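Local coordinates for glycosyl transferase family 8 (Streptococcus pneumoniae, PDB 5GVV), which transfers galactose from UDP-galactose to the terminal glucose of already glycosylated PsrP, the third step in O-glycosylation of this pneumococcal serine-rich repeat protein, at residues A[278-282]-A[339-343]; A[368-374]-A[385-391]. All blocks are in the same frame, centred on the assembly; numbering follows the deposited sequence.

Overall arrangement
Contacts 1 and 2 belong to one six-stranded parallel sheet in the C-terminal part of the chain, the first between helix and strand, the second between two strands. Contact 1 packs the end of helix 333-342 on strand 278-283, an inner strand of that sheet. Contact 2 pairs strands 369-372 and 387-389, the latter being the last strand on one side of the same sheet. Their centres lie 16 Å apart, and their nearest atoms, about 6 Å apart, do not touch. Both contacts lie away from the site where Asp-106, Asp-108 and His-227 bind manganese beside UDP, and both are structural packing within the parallel sheet and its helices.

Contact 1. Residues A[278-282]-A[339-343]; sequences LQCVN and IVIAS
Val-281 and Ser-343 form the middle of a small helix-on-strand packing contact, in which the C-terminal end of helix 333-342 lies against strand 278-283, an inner strand of the parallel sheet. The contact rests on van der Waals packing, with both branches of Val-281 in use. Val-281 CG2, anti to the backbone N, reaches CG2 of Ile-339 at 3.8 Å, the two side chains meeting at an oblique angle. Val-281 CG1 sits between the backbone N and the carbonyl carbon (chi1 62°), where it lies 3.7 Å from CB of Ser-343 and looser, at 4.5 Å, from CG2 of Val-340. The Ser-343 hydroxyl turns its oxygen to the valine, OG being 3.5 Å from Val-281 CB. Its polar need is met within its own segment: Ser-343 OG donates to the Ile-339 carbonyl O over 2.7 Å, approaching from above the carbonyl plane. This bond pins the serine to the last turn of the helix and lets a buried hydroxyl face an aliphatic neighbour. Nearer the start of the strand, Gln-279 CB lies 4.1 Å from Ser-343 CA, before the amide swings away to bond through OE1 with His-305. Helix 333-342 forms the crossover from edge strand 325-328 to strand 345-348, passing strands 302-307 and 278-283, as expected for the 3-2-1-4-5-6 strand order of a Rossmann-like sheet.

Contact 2. Residues A[368-374]-A[385-391]; sequences PMIAFDN and YEGIYPS
Tyr-385 reaches across to strand 369-372 just ahead of the point where its own chain joins it as strand 387-389. Tyr-385 CB lies 3.8 Å from the Met-369 carbonyl O, which meets the edge of the ring in its plane and accepts a hydrogen bond from Glu-386 N. Beyond CB, the ring's CD2 touches CG of Met-369, a selenomethionine. Tyr-385 CE2 comes next, 3.7 Å from Ala-371 CB, and that methyl stands over a ring face in a CH-pi contact. Selenium SE approaches obliquely in a Met-aromatic contact, and the bend at chi3 (56°) brings Met-369 CE to 3.9 Å from Tyr-385 CE2. At the tip, OH leaves the pair and bonds with Asp-348 and Ser-377. The backbones pair in parallel: Gly-387 O receives Ala-371 N, Ala-371 O receives Tyr-389 N, and Tyr-389 O receives Asp-373 N. On the other face of the sheet, Ile-370 CB meets the Tyr-389 ring at its edge. Polar side chains hold both ends. Glu-386 OE2 accepts Met-369 N at 3.1 Å, from above the carboxylate plane, while Ser-391 OG donates over 2.7 Å to the syn lone pair of Asp-373 OD1. Strand 387-389, joined to 369-372 without an intervening helix and followed by helix 395-402, is outermost within the chain, ending the 3-2-1-4-5-6 order of a Rossmann-like parallel sheet.

Contact 1. Residues A[278-282]-A[339-343]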
loop_
_atom_site.group_PDB
_atom_site.type_symbol
_atom_site.label_atom_id
_atom_site.label_comp_id
_atom_site.label_asym_id
_atom_site.label_seq_id
_atom_site.Cartn_x
_atom_site.Cartn_y
_atom_site.Cartn_z
ATOM N N LEU A 278 21.727 6.811 -22.071
ATOM C CA LEU A 278 22.745 5.763 -22.076
ATOM C C LEU A 278 22.522 4.808 -20.914
ATOM O O LEU A 278 22.018 5.210 -19.860
ATOM C CB LEU A 278 24.147 6.377 -21.970
ATOM C CG LEU A 278 25.332 5.507 -22.404
ATOM C CD1 LEU A 278 25.457 5.463 -23.920
ATOM C CD2 LEU A 278 26.627 5.998 -21.787
ATOM N N GLN A 279 22.896 3.547 -21.112
ATOM C CA GLN A 279 22.790 2.528 -20.069
ATOM C C GLN A 279 24.164 1.925 -19.773
ATOM O O GLN A 279 24.801 1.346 -20.659
ATOM C CB GLN A 279 21.811 1.427 -20.498
ATOM C CG GLN A 279 20.407 1.939 -20.865
ATOM C CD GLN A 279 19.506 2.162 -19.659
ATOM O OE1 GLN A 279 19.711 1.578 -18.594
ATOM N NE2 GLN A 279 18.494 3.009 -19.825
ATOM N N CYS A 280 24.621 2.062 -18.532
ATOM C CA CYS A 280 25.947 1.576 -18.150
ATOM C C CYS A 280 25.848 0.425 -17.158
ATOM O O CYS A 280 24.900 0.356 -16.368
ATOM C CB CYS A 280 26.782 2.706 -17.545
ATOM S SG CYS A 280 27.276 3.971 -18.731
ATOM N N VAL A 281 26.823 -0.478 -17.200
ATOM C CA VAL A 281 26.797 -1.640 -16.322
ATOM C C VAL A 281 28.171 -1.942 -15.727
ATOM O O VAL A 281 29.213 -1.752 -16.376
ATOM C CB VAL A 281 26.228 -2.880 -17.063
ATOM C CG1 VAL A 281 27.110 -3.245 -18.237
ATOM C CG2 VAL A 281 26.069 -4.061 -16.121
ATOM N N ASN A 282 28.171 -2.378 -14.473
ATOM C CA ASN A 282 29.377 -2.901 -13.843
ATOM C C ASN A 282 29.014 -4.079 -12.957
ATOM O O ASN A 282 27.941 -4.095 -12.354
ATOM C CB ASN A 282 30.088 -1.829 -13.015
ATOM C CG ASN A 282 31.202 -2.404 -12.151
ATOM O OD1 ASN A 282 31.032 -2.593 -10.945
ATOM N ND2 ASN A 282 32.340 -2.705 -12.770
ATOM N N ILE A 339 21.516 -8.174 -18.594
ATOM C CA ILE A 339 21.743 -6.747 -18.361
ATOM C C ILE A 339 22.838 -6.219 -19.292
ATOM O O ILE A 339 22.722 -5.117 -19.831
ATOM C CB ILE A 339 22.093 -6.456 -16.881
ATOM C CG1 ILE A 339 20.920 -6.852 -15.981
ATOM C CG2 ILE A 339 22.433 -4.976 -16.672
ATOM C CD1 ILE A 339 21.199 -6.750 -14.486
ATOM N N VAL A 340 23.891 -7.008 -19.487
ATOM C CA VAL A 340 24.974 -6.614 -20.388
ATOM C C VAL A 340 24.465 -6.432 -21.821
ATOM O O VAL A 340 24.744 -5.416 -22.459
ATOM C CB VAL A 340 26.143 -7.620 -20.357
ATOM C CG1 VAL A 340 27.207 -7.231 -21.375
ATOM C CG2 VAL A 340 26.759 -7.670 -18.963
ATOM N N ILE A 341 23.710 -7.410 -22.318
ATOM C CA ILE A 341 23.093 -7.319 -23.644
ATOM C C ILE A 341 22.281 -6.030 -23.794
ATOM O O ILE A 341 22.271 -5.406 -24.855
ATOM C CB ILE A 341 22.175 -8.534 -23.909
ATOM C CG1 ILE A 341 22.989 -9.831 -23.941
ATOM C CG2 ILE A 341 21.397 -8.369 -25.210
ATOM C CD1 ILE A 341 22.128 -11.078 -24.085
ATOM N N ALA A 342 21.618 -5.629 -22.715
ATOM C CA ALA A 342 20.763 -4.445 -22.722
ATOM C C ALA A 342 21.520 -3.127 -22.523
ATOM O O ALA A 342 20.935 -2.048 -22.666
ATOM C CB ALA A 342 19.679 -4.593 -21.673
ATOM N N SER A 343 22.806 -3.201 -22.191
ATOM C CA SER A 343 23.568 -1.989 -21.889
ATOM C C SER A 343 24.313 -1.437 -23.104
ATOM O O SER A 343 24.478 -2.134 -24.107
ATOM C CB SER A 343 24.538 -2.244 -20.736
ATOM O OG SER A 343 23.839 -2.690 -19.589
#

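Contact 2. Residues A[368-374]-A[385-391]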
loop_
_atom_site.group_PDB
_atom_site.type_symbol
_atom_site.label_atom_id
_atom_site.label_comp_id
_atom_site.label_asym_id
_atom_site.label_seq_id
_atom_site.Cartn_x
_atom_site.Cartn_y
_atom_site.Cartn_z
ATOM N N PRO A 368 31.432 -1.571 -25.922
ATOM C CA PRO A 368 32.604 -0.768 -25.558
ATOM C C PRO A 368 32.806 -0.843 -24.058
ATOM O O PRO A 368 31.825 -1.020 -23.328
ATOM C CB PRO A 368 32.183 0.654 -25.939
ATOM C CG PRO A 368 30.686 0.638 -25.877
ATOM C CD PRO A 368 30.305 -0.734 -26.368
HETATM N N MSE A 369 34.050 -0.719 -23.606
HETATM C CA MSE A 369 34.358 -0.810 -22.185
HETATM C C MSE A 369 35.455 0.190 -21.831
HETATM O O MSE A 369 36.446 0.316 -22.548
HETATM C CB MSE A 369 34.788 -2.238 -21.829
HETATM C CG MSE A 369 35.254 -2.428 -20.396
HETATM SE SE MSE A 369 35.593 -4.306 -20.026
HETATM C CE MSE A 369 36.886 -4.677 -21.442
ATOM N N ILE A 370 35.268 0.919 -20.736
ATOM C CA ILE A 370 36.276 1.880 -20.297
ATOM C C ILE A 370 36.592 1.647 -18.825
ATOM O O ILE A 370 35.857 0.941 -18.130
ATOM C CB ILE A 370 35.829 3.334 -20.535
ATOM C CG1 ILE A 370 34.582 3.660 -19.708
ATOM C CG2 ILE A 370 35.558 3.563 -22.024
ATOM C CD1 ILE A 370 34.114 5.098 -19.851
ATOM N N ALA A 371 37.688 2.227 -18.345
ATOM C CA ALA A 371 38.118 1.968 -16.974
ATOM C C ALA A 371 38.873 3.150 -16.384
ATOM O O ALA A 371 39.220 4.097 -17.099
ATOM C CB ALA A 371 38.979 0.710 -16.921
ATOM N N PHE A 372 39.105 3.104 -15.075
ATOM C CA PHE A 372 40.008 4.054 -14.429
ATOM C C PHE A 372 41.409 3.464 -14.402
ATOM O O PHE A 372 41.563 2.249 -14.527
ATOM C CB PHE A 372 39.559 4.368 -13.000
ATOM C CG PHE A 372 38.458 5.392 -12.916
ATOM C CD1 PHE A 372 38.685 6.707 -13.305
ATOM C CD2 PHE A 372 37.204 5.047 -12.430
ATOM C CE1 PHE A 372 37.677 7.656 -13.221
ATOM C CE2 PHE A 372 36.188 5.990 -12.341
ATOM C CZ PHE A 372 36.428 7.298 -12.736
ATOM N N ASP A 373 42.416 4.322 -14.229
ATOM C CA ASP A 373 43.813 3.895 -14.168
ATOM C C ASP A 373 44.030 2.804 -13.123
ATOM O O ASP A 373 44.854 1.902 -13.311
ATOM C CB ASP A 373 44.728 5.097 -13.871
ATOM C CG ASP A 373 44.218 5.950 -12.719
ATOM O OD1 ASP A 373 43.312 5.496 -11.988
ATOM O OD2 ASP A 373 44.726 7.078 -12.538
ATOM N N ASN A 374 43.280 2.890 -12.028
ATOM C CA ASN A 374 43.430 1.954 -10.916
ATOM C C ASN A 374 42.368 0.846 -10.866
ATOM O O ASN A 374 42.276 0.126 -9.870
ATOM C CB ASN A 374 43.435 2.715 -9.587
ATOM C CG ASN A 374 42.125 3.440 -9.329
ATOM O OD1 ASN A 374 41.313 3.609 -10.237
ATOM N ND2 ASN A 374 41.922 3.887 -8.093
ATOM N N TYR A 385 40.741 -1.826 -23.716
ATOM C CA TYR A 385 39.734 -0.845 -23.316
ATOM C C TYR A 385 39.612 0.238 -24.385
ATOM O O TYR A 385 40.591 0.556 -25.066
ATOM C CB TYR A 385 40.126 -0.193 -21.984
ATOM C CG TYR A 385 40.089 -1.135 -20.802
ATOM C CD1 TYR A 385 41.240 -1.775 -20.354
ATOM C CD2 TYR A 385 38.896 -1.390 -20.136
ATOM C CE1 TYR A 385 41.203 -2.640 -19.273
ATOM C CE2 TYR A 385 38.848 -2.253 -19.059
ATOM C CZ TYR A 385 40.000 -2.869 -18.629
ATOM O OH TYR A 385 39.945 -3.729 -17.551
ATOM N N GLU A 386 38.419 0.806 -24.535
ATOM C CA GLU A 386 38.241 1.952 -25.421
ATOM C C GLU A 386 38.890 3.196 -24.817
ATOM O O GLU A 386 39.199 4.158 -25.525
ATOM C CB GLU A 386 36.758 2.223 -25.676
ATOM C CG GLU A 386 36.218 1.690 -27.004
ATOM C CD GLU A 386 35.840 0.224 -26.945
ATOM O OE1 GLU A 386 35.242 -0.275 -27.925
ATOM O OE2 GLU A 386 36.134 -0.432 -25.921
ATOM N N GLY A 387 39.096 3.171 -23.502
ATOM C CA GLY A 387 39.704 4.291 -22.807
ATOM C C GLY A 387 39.992 3.988 -21.348
ATOM O O GLY A 387 39.214 3.296 -20.689
ATOM N N ILE A 388 41.113 4.507 -20.850
ATOM C CA ILE A 388 41.487 4.374 -19.442
ATOM C C ILE A 388 41.738 5.770 -18.868
ATOM O O ILE A 388 42.633 6.477 -19.335
ATOM C CB ILE A 388 42.759 3.522 -19.285
ATOM C CG1 ILE A 388 42.524 2.102 -19.803
ATOM C CG2 ILE A 388 43.211 3.495 -17.833
ATOM C CD1 ILE A 388 43.789 1.246 -19.834
ATOM N N TYR A 389 40.963 6.153 -17.853
ATOM C CA TYR A 389 40.902 7.543 -17.396
ATOM C C TYR A 389 41.425 7.695 -15.960
ATOM O O TYR A 389 41.379 6.745 -15.178
ATOM C CB TYR A 389 39.460 8.082 -17.562
ATOM C CG TYR A 389 38.991 7.977 -19.000
ATOM C CD1 TYR A 389 39.302 8.970 -19.923
ATOM C CD2 TYR A 389 38.290 6.863 -19.446
ATOM C CE1 TYR A 389 38.912 8.866 -21.245
ATOM C CE2 TYR A 389 37.892 6.751 -20.767
ATOM C CZ TYR A 389 38.210 7.754 -21.662
ATOM O OH TYR A 389 37.821 7.658 -22.980
ATOM N N PRO A 390 41.962 8.882 -15.617
ATOM C CA PRO A 390 42.554 9.061 -14.282
ATOM C C PRO A 390 41.527 9.156 -13.156
ATOM O O PRO A 390 40.629 10.001 -13.204
ATOM C CB PRO A 390 43.327 10.382 -14.409
ATOM C CG PRO A 390 42.651 11.115 -15.522
ATOM C CD PRO A 390 42.178 10.055 -16.484
ATOM N N SER A 391 41.671 8.303 -12.144
ATOM C CA SER A 391 40.709 8.246 -11.041
ATOM C C SER A 391 40.689 9.499 -10.170
ATOM O O SER A 391 39.694 9.775 -9.503
ATOM C CB SER A 391 40.960 7.006 -10.177
ATOM O OG SER A 391 42.340 6.853 -9.888
#